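Local atomic coordinates of LEOA (Escherichia coli, PDB entry 4AUR), a protein that probably binds and hydrolyses GTP as a bacterial member of the dynamin family, from enterotoxigenic Escherichia coli. Residues E301-D304 with E305-R309; G413-R416 with S417-G420; N552-K555 with L556-Q560. All coordinates share one frame; numbering follows the deposited sequence.

Contact 1 (E301-D304 with E305-R309)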
loop_
_atom_site.group_PDB
_atom_site.type_symbol
_atom_site.label_atom_id
_atom_site.label_comp_id
_atom_site.label_asym_id
_atom_site.label_seq_id
_atom_site.Cartn_x
_atom_site.Cartn_y
_atom_site.Cartn_z
ATOM N N GLU A 301 -6.856 2.522 8.865
ATOM C CA GLU A 301 -7.000 1.417 9.795
ATOM C C GLU A 301 -6.490 1.864 11.174
ATOM O O GLU A 301 -7.244 1.896 12.129
ATOM C CB GLU A 301 -6.287 0.170 9.264
ATOM C CG GLU A 301 -5.687 -0.777 10.302
ATOM C CD GLU A 301 -4.260 -1.200 9.919
ATOM O OE1 GLU A 301 -3.299 -0.386 10.114
ATOM O OE2 GLU A 301 -4.114 -2.335 9.400
ATOM N N LYS A 302 -5.222 2.245 11.253
ATOM C CA LYS A 302 -4.651 2.777 12.482
ATOM C C LYS A 302 -5.518 3.823 13.163
ATOM O O LYS A 302 -5.651 3.810 14.355
ATOM C CB LYS A 302 -3.294 3.397 12.187
ATOM C CG LYS A 302 -2.804 4.360 13.254
ATOM C CD LYS A 302 -1.290 4.518 13.260
ATOM C CE LYS A 302 -0.843 5.686 14.158
ATOM N NZ LYS A 302 -1.443 5.752 15.534
ATOM N N ASN A 303 -6.068 4.761 12.405
ATOM C CA ASN A 303 -6.874 5.827 12.982
ATOM C C ASN A 303 -8.161 5.314 13.523
ATOM O O ASN A 303 -8.640 5.828 14.497
ATOM C CB ASN A 303 -7.190 6.930 11.969
ATOM C CG ASN A 303 -7.805 8.175 12.620
ATOM O OD1 ASN A 303 -8.950 8.530 12.360
ATOM N ND2 ASN A 303 -7.030 8.844 13.475
ATOM N N ASP A 304 -8.728 4.313 12.872
ATOM C CA ASP A 304 -9.985 3.731 13.292
ATOM C C ASP A 304 -9.746 2.915 14.563
ATOM O O ASP A 304 -10.580 2.887 15.449
ATOM C CB ASP A 304 -10.539 2.856 12.162
ATOM C CG ASP A 304 -12.034 2.547 12.311
ATOM O OD1 ASP A 304 -12.683 3.094 13.229
ATOM O OD2 ASP A 304 -12.566 1.753 11.493
ATOM N N GLU A 305 -8.582 2.287 14.663
ATOM C CA GLU A 305 -8.266 1.430 15.786
ATOM C C GLU A 305 -7.912 2.258 17.021
ATOM O O GLU A 305 -8.307 1.909 18.137
ATOM C CB GLU A 305 -7.142 0.464 15.405
ATOM C CG GLU A 305 -7.587 -0.560 14.359
ATOM C CD GLU A 305 -6.441 -1.310 13.663
ATOM O OE1 GLU A 305 -5.254 -0.922 13.843
ATOM O OE2 GLU A 305 -6.733 -2.291 12.916
ATOM N N ASP A 306 -7.169 3.345 16.821
ATOM C CA ASP A 306 -6.938 4.345 17.864
ATOM C C ASP A 306 -8.244 4.815 18.484
ATOM O O ASP A 306 -8.335 4.945 19.691
ATOM C CB ASP A 306 -6.246 5.589 17.313
ATOM C CG ASP A 306 -4.741 5.431 17.137
ATOM O OD1 ASP A 306 -4.163 4.370 17.454
ATOM O OD2 ASP A 306 -4.114 6.413 16.676
HETATM N N MSE A 307 -9.260 5.107 17.676
HETATM C CA MSE A 307 -10.503 5.671 18.240
HETATM C C MSE A 307 -11.061 4.716 19.260
HETATM O O MSE A 307 -11.475 5.136 20.328
HETATM C CB MSE A 307 -11.599 5.980 17.217
HETATM C CG MSE A 307 -11.167 6.920 16.098
HETATM SE SE MSE A 307 -10.831 8.735 16.778
HETATM C CE MSE A 307 -8.976 8.912 16.134
ATOM N N HIS A 308 -11.077 3.423 18.940
ATOM C CA HIS A 308 -11.577 2.418 19.863
ATOM C C HIS A 308 -10.633 2.289 21.045
ATOM O O HIS A 308 -11.068 2.278 22.180
ATOM C CB HIS A 308 -11.837 1.080 19.143
ATOM C CG HIS A 308 -12.962 1.163 18.145
ATOM N ND1 HIS A 308 -14.276 1.380 18.519
ATOM C CD2 HIS A 308 -12.962 1.123 16.790
ATOM C CE1 HIS A 308 -15.034 1.447 17.439
ATOM N NE2 HIS A 308 -14.262 1.299 16.378
ATOM N N ARG A 309 -9.340 2.258 20.771
ATOM C CA ARG A 309 -8.329 2.357 21.803
ATOM C C ARG A 309 -8.538 3.546 22.746
ATOM O O ARG A 309 -8.314 3.427 23.933
ATOM C CB ARG A 309 -6.958 2.437 21.163
ATOM C CG ARG A 309 -5.814 2.679 22.123
ATOM C CD ARG A 309 -4.490 2.492 21.413
ATOM N NE ARG A 309 -3.358 2.688 22.316
ATOM C CZ ARG A 309 -2.137 2.170 22.131
ATOM N NH1 ARG A 309 -1.868 1.406 21.065
ATOM N NH2 ARG A 309 -1.166 2.420 23.016
#

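Contact 2 (G413-R416 with S417-G420)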
loop_
_atom_site.group_PDB
_atom_site.type_symbol
_atom_site.label_atom_id
_atom_site.label_comp_id
_atom_site.label_asym_id
_atom_site.label_seq_id
_atom_site.Cartn_x
_atom_site.Cartn_y
_atom_site.Cartn_z
ATOM N N GLY A 413 1.950 14.857 -1.926
ATOM C CA GLY A 413 1.242 14.400 -3.105
ATOM C C GLY A 413 0.976 12.910 -3.156
ATOM O O GLY A 413 0.695 12.346 -4.219
ATOM N N ALA A 414 1.033 12.258 -2.007
ATOM C CA ALA A 414 0.963 10.805 -1.985
ATOM C C ALA A 414 -0.379 10.265 -2.479
ATOM O O ALA A 414 -0.418 9.185 -3.060
ATOM C CB ALA A 414 1.284 10.291 -0.597
ATOM N N PHE A 415 -1.455 11.019 -2.289
ATOM C CA PHE A 415 -2.784 10.570 -2.715
ATOM C C PHE A 415 -3.295 11.176 -4.021
ATOM O O PHE A 415 -4.470 11.046 -4.332
ATOM C CB PHE A 415 -3.826 10.900 -1.658
ATOM C CG PHE A 415 -3.513 10.377 -0.297
ATOM C CD1 PHE A 415 -2.777 9.198 -0.118
ATOM C CD2 PHE A 415 -3.964 11.055 0.821
ATOM C CE1 PHE A 415 -2.501 8.728 1.156
ATOM C CE2 PHE A 415 -3.705 10.573 2.084
ATOM C CZ PHE A 415 -2.982 9.409 2.253
ATOM N N ARG A 416 -2.465 11.862 -4.783
ATOM C CA ARG A 416 -2.983 12.404 -6.032
ATOM C C ARG A 416 -3.277 11.318 -7.059
ATOM O O ARG A 416 -4.155 11.501 -7.890
ATOM C CB ARG A 416 -2.060 13.469 -6.612
ATOM C CG ARG A 416 -2.000 14.722 -5.749
ATOM C CD ARG A 416 -1.110 15.782 -6.359
ATOM N NE ARG A 416 -1.768 17.058 -6.198
ATOM C CZ ARG A 416 -2.573 17.637 -7.089
ATOM N NH1 ARG A 416 -2.824 17.132 -8.301
ATOM N NH2 ARG A 416 -3.133 18.778 -6.751
ATOM N N SER A 417 -2.585 10.182 -6.967
ATOM C CA SER A 417 -2.837 9.061 -7.878
ATOM C C SER A 417 -4.155 8.404 -7.624
ATOM O O SER A 417 -4.586 7.626 -8.442
ATOM C CB SER A 417 -1.773 7.995 -7.752
ATOM O OG SER A 417 -1.362 7.957 -6.427
ATOM N N LEU A 418 -4.774 8.697 -6.486
ATOM C CA LEU A 418 -6.050 8.114 -6.128
ATOM C C LEU A 418 -7.210 8.862 -6.738
ATOM O O LEU A 418 -8.339 8.560 -6.457
ATOM C CB LEU A 418 -6.187 8.057 -4.609
ATOM C CG LEU A 418 -5.757 6.794 -3.865
ATOM C CD1 LEU A 418 -4.963 5.812 -4.696
ATOM C CD2 LEU A 418 -4.984 7.116 -2.617
ATOM N N GLY A 419 -6.946 9.870 -7.543
ATOM C CA GLY A 419 -8.008 10.533 -8.295
ATOM C C GLY A 419 -8.765 11.717 -7.719
ATOM O O GLY A 419 -8.192 12.610 -7.116
ATOM N N GLY A 420 -10.077 11.727 -7.937
ATOM C CA GLY A 420 -10.868 12.964 -7.870
ATOM C C GLY A 420 -10.946 13.673 -6.522
ATOM O O GLY A 420 -10.868 14.918 -6.434
#

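Contact 3 (N552-K555 with L556-Q560)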
loop_
_atom_site.group_PDB
_atom_site.type_symbol
_atom_site.label_atom_id
_atom_site.label_comp_id
_atom_site.label_asym_id
_atom_site.label_seq_id
_atom_site.Cartn_x
_atom_site.Cartn_y
_atom_site.Cartn_z
ATOM N N ASN A 552 -14.232 7.313 1.344
ATOM C CA ASN A 552 -13.380 7.257 0.167
ATOM C C ASN A 552 -12.569 6.001 0.113
ATOM O O ASN A 552 -12.394 5.401 -0.942
ATOM C CB ASN A 552 -12.435 8.469 0.114
ATOM C CG ASN A 552 -13.040 9.638 -0.628
ATOM O OD1 ASN A 552 -13.119 9.631 -1.850
ATOM N ND2 ASN A 552 -13.498 10.635 0.109
ATOM N N ARG A 553 -12.054 5.601 1.255
ATOM C CA ARG A 553 -11.203 4.443 1.293
ATOM C C ARG A 553 -11.995 3.214 0.884
ATOM O O ARG A 553 -11.461 2.311 0.254
ATOM C CB ARG A 553 -10.647 4.279 2.669
ATOM C CG ARG A 553 -9.582 3.236 2.786
ATOM C CD ARG A 553 -9.805 2.453 4.060
ATOM N NE ARG A 553 -10.874 1.477 3.889
ATOM C CZ ARG A 553 -10.707 0.303 3.292
ATOM N NH1 ARG A 553 -9.532 -0.024 2.805
ATOM N NH2 ARG A 553 -11.703 -0.540 3.168
ATOM N N GLN A 554 -13.272 3.175 1.234
ATOM C CA GLN A 554 -14.085 2.038 0.885
ATOM C C GLN A 554 -14.258 1.946 -0.603
ATOM O O GLN A 554 -13.974 0.892 -1.158
ATOM C CB GLN A 554 -15.447 2.089 1.536
ATOM C CG GLN A 554 -15.477 1.458 2.900
ATOM C CD GLN A 554 -15.319 -0.043 2.912
ATOM O OE1 GLN A 554 -14.932 -0.602 3.922
ATOM N NE2 GLN A 554 -15.647 -0.702 1.812
ATOM N N LYS A 555 -14.725 3.034 -1.236
ATOM C CA LYS A 555 -14.943 3.057 -2.683
ATOM C C LYS A 555 -13.651 2.608 -3.323
ATOM O O LYS A 555 -13.649 1.659 -4.058
ATOM C CB LYS A 555 -15.431 4.424 -3.215
ATOM C CG LYS A 555 -14.336 5.405 -3.707
ATOM C CD LYS A 555 -14.879 6.620 -4.517
ATOM C CE LYS A 555 -13.788 7.627 -4.937
ATOM N NZ LYS A 555 -14.161 8.433 -6.151
ATOM N N LEU A 556 -12.539 3.234 -2.978
ATOM C CA LEU A 556 -11.262 2.886 -3.581
ATOM C C LEU A 556 -10.865 1.422 -3.407
ATOM O O LEU A 556 -10.212 0.868 -4.274
ATOM C CB LEU A 556 -10.146 3.780 -3.036
ATOM C CG LEU A 556 -10.206 5.259 -3.385
ATOM C CD1 LEU A 556 -9.111 5.994 -2.651
ATOM C CD2 LEU A 556 -10.053 5.506 -4.860
ATOM N N SER A 557 -11.217 0.793 -2.294
ATOM C CA SER A 557 -10.757 -0.558 -2.067
ATOM C C SER A 557 -11.536 -1.534 -2.948
ATOM O O SER A 557 -10.959 -2.426 -3.556
ATOM C CB SER A 557 -10.876 -0.945 -0.600
ATOM O OG SER A 557 -12.242 -0.972 -0.237
ATOM N N LEU A 558 -12.841 -1.347 -3.001
ATOM C CA LEU A 558 -13.699 -2.075 -3.865
ATOM C C LEU A 558 -13.210 -1.939 -5.284
ATOM O O LEU A 558 -13.197 -2.915 -6.046
ATOM C CB LEU A 558 -15.109 -1.507 -3.762
ATOM C CG LEU A 558 -15.808 -1.497 -2.401
ATOM C CD1 LEU A 558 -17.121 -0.764 -2.477
ATOM C CD2 LEU A 558 -16.071 -2.891 -1.897
ATOM N N ILE A 559 -12.821 -0.721 -5.637
ATOM C CA ILE A 559 -12.246 -0.444 -6.931
ATOM C C ILE A 559 -10.909 -1.151 -7.193
ATOM O O ILE A 559 -10.730 -1.736 -8.263
ATOM C CB ILE A 559 -12.101 1.065 -7.189
ATOM C CG1 ILE A 559 -13.484 1.721 -7.245
ATOM C CG2 ILE A 559 -11.435 1.275 -8.536
ATOM C CD1 ILE A 559 -13.432 3.203 -7.436
ATOM N N GLN A 560 -9.985 -1.122 -6.235
ATOM C CA GLN A 560 -8.679 -1.738 -6.434
ATOM C C GLN A 560 -8.739 -3.282 -6.461
ATOM O O GLN A 560 -7.856 -3.967 -7.000
ATOM C CB GLN A 560 -7.740 -1.259 -5.353
ATOM C CG GLN A 560 -6.325 -1.788 -5.455
ATOM C CD GLN A 560 -6.140 -3.114 -4.768
ATOM O OE1 GLN A 560 -6.923 -3.489 -3.908
ATOM N NE2 GLN A 560 -5.104 -3.822 -5.134
#

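Contact 1 (E301-D304 with E305-R309)
Lys-302 and Asp-306 stand one turn apart on an unbroken alpha-helix, where Asp-306 N meets Lys-302 O at 2.9 Å in a nearly straight bond (170°), while the bond from Glu-305 N to Glu-301 O, one residue earlier, is equally long but more bent. The same four-residue spacing brings the two side chains into a salt bridge. Lys-302 NZ lies 3.0 Å from Asp-306 OD2, on the syn side of the carboxylate and slightly out of its plane. The lysine chain stays extended as far as CE and bends at its last torsion (chi4 48°), turning the ammonium back toward the aspartate. Ser-402 OG and Gln-399 O also take bonds from NZ, and this multiple grip probably stabilises its positive charge.

Asn-303 and Met-307, present as selenomethionine, repeat the spacing on a buried face. The flexible chain of Met-307 folds so that its CE methyl lies at the ND2 side of the Asn-303 amide, while Asn-303 OD1 bonds to Ser-546 OG. Glu-301 and Glu-305 are exposed and carry like charges, their OE1 atoms 4.2 Å apart and their carboxylate planes only 15° apart. Such a pair is more readily tolerated where water can screen it.

The lysine and aspartate side chains turn to helix 368-408, which Arg-309 also reaches through a salt bridge to Asp-395, so charged residues join helix 275-343 to this neighbour.

Contact 2 (G413-R416 with S417-G420)
Phe-415 and Leu-418 meet through their side chains, three residues apart in a tightly turning loop. Leu-418 CD2 is the branch that touches, coming 3.9 Å from CD1 of the Phe-415 ring and 4.1 Å from Phe-415 CB. The two side chains lie aslant, and the methyl sits by CB and one ortho carbon, CD1, on the near side of the ring. In Phe-415 the ring is set opposite its own carbonyl carbon (chi1 -54°), and its far end leads away from Leu-418 to pack on Leu-296, Leu-410, Pro-430 and Leu-433. A large flat apolar residue suits this buried place between two helices and the loop.

Ser-417 is small enough to sit against helix 275-343, touching Leu-288 and His-292. Its OG projects between the backbone N and the carbonyl carbon and lies 3.7 Å from Ala-414 O. Arg-416 behaves differently: CB stays beside the next peptide, but the chain leads outward and bends at chi3, placing NH2 in a salt bridge with a bound sulfate ion. That ion, probably from the crystallisation liquor, takes advantage of an exposed arginine.

The backbone winds in three-residue steps. Leu-418 N bonds to Phe-415 O at 3.2 Å, and Gly-419 N to Arg-416 O at 3.3 Å, both donors standing well above the carbonyl planes. At the backbone angles of Gly-419 (phi 90°, psi -139°) a CB would press on the carbonyl O of Leu-418, which is why glycine fits. A type I beta turn from Gly-413 to Arg-416 running into a short 3-10 turn, followed closely by Gly-419 with its positive phi, is a compact way of redirecting a loop, here the link between helices 368-408 and 430-447.

Contact 3 (N552-K555 with L556-Q560)
Lys-555, Leu-556 and Ser-557 are the residues most covered here: Leu-556 and Ser-557 lean on carbonyls of the preceding turn of the helix, while Lys-555 lies against its neighbour Leu-556. The CG atoms of Lys-555 and Leu-556 are 4.1 Å apart. Beyond CG the lysine chain is extended and carries NZ away from the backbone, as suits a residue that is only partly buried. Its carbonyl looks down the helix to Ile-559, whose N bonds to Lys-555 O at 3.0 Å.

Leu-556 N bonds almost straight to Asn-552 O at 3.0 Å (173°), and Leu-556 CG, set opposite its own carbonyl carbon, comes beside the same oxygen. The forked end continues into a buried apolar site with Leu-293, Met-31 and Leu-418, a place that suits leucine.

Ser-557 is the polar member. With chi1 at 65°, OG is folded toward the preceding turn and donates to Gln-554 O at 2.7 Å. That oxygen also receives Leu-558 N at 3.1 Å, so one carbonyl serves two donors: the amide comes nearly in line with the C=O, whereas the hydroxyl comes from a bent direction (126°). The short hydroxyl side chain can thus satisfy itself on the helix backbone. Beside it Arg-553 curls back alongside by bends at chi2 and chi3, bringing NH1 to 3.8 Å from Ser-557 CB, and NH2 makes a weak in-plane bond to Gln-554 OE1.

A serine hydroxyl bonded to a carbonyl of the previous turn is a familiar feature of alpha-helices. Here it belongs to an amphipathic helix, 547-567, whose apolar residues Leu-556 and Ile-559 pack against helices 275-343 and 3-30 in an elongated helical bundle.

In the fold
Along the chain contacts 1, 2 and 3 follow in series, yet they gather near the middle of a very elongated molecule. Helix 275-343 unites them: it carries contact 1, while the loop of contact 2 and helix 547-567 of contact 3 both pack against it. The centres of contacts 1 and 2 are about 23 Å apart and those of contacts 1 and 3 about 19 Å apart, without touching. Contacts 2 and 3 are closer, about 13 Å between centres, and meet where Leu-418 CG lies 3.7 Å from Leu-556 CD1. Residues distant in sequence thus build one helical bundle, consistent with the helical stalk of dynamin-like proteins, separate from the probable GTP-binding domain built on the mixed sheet.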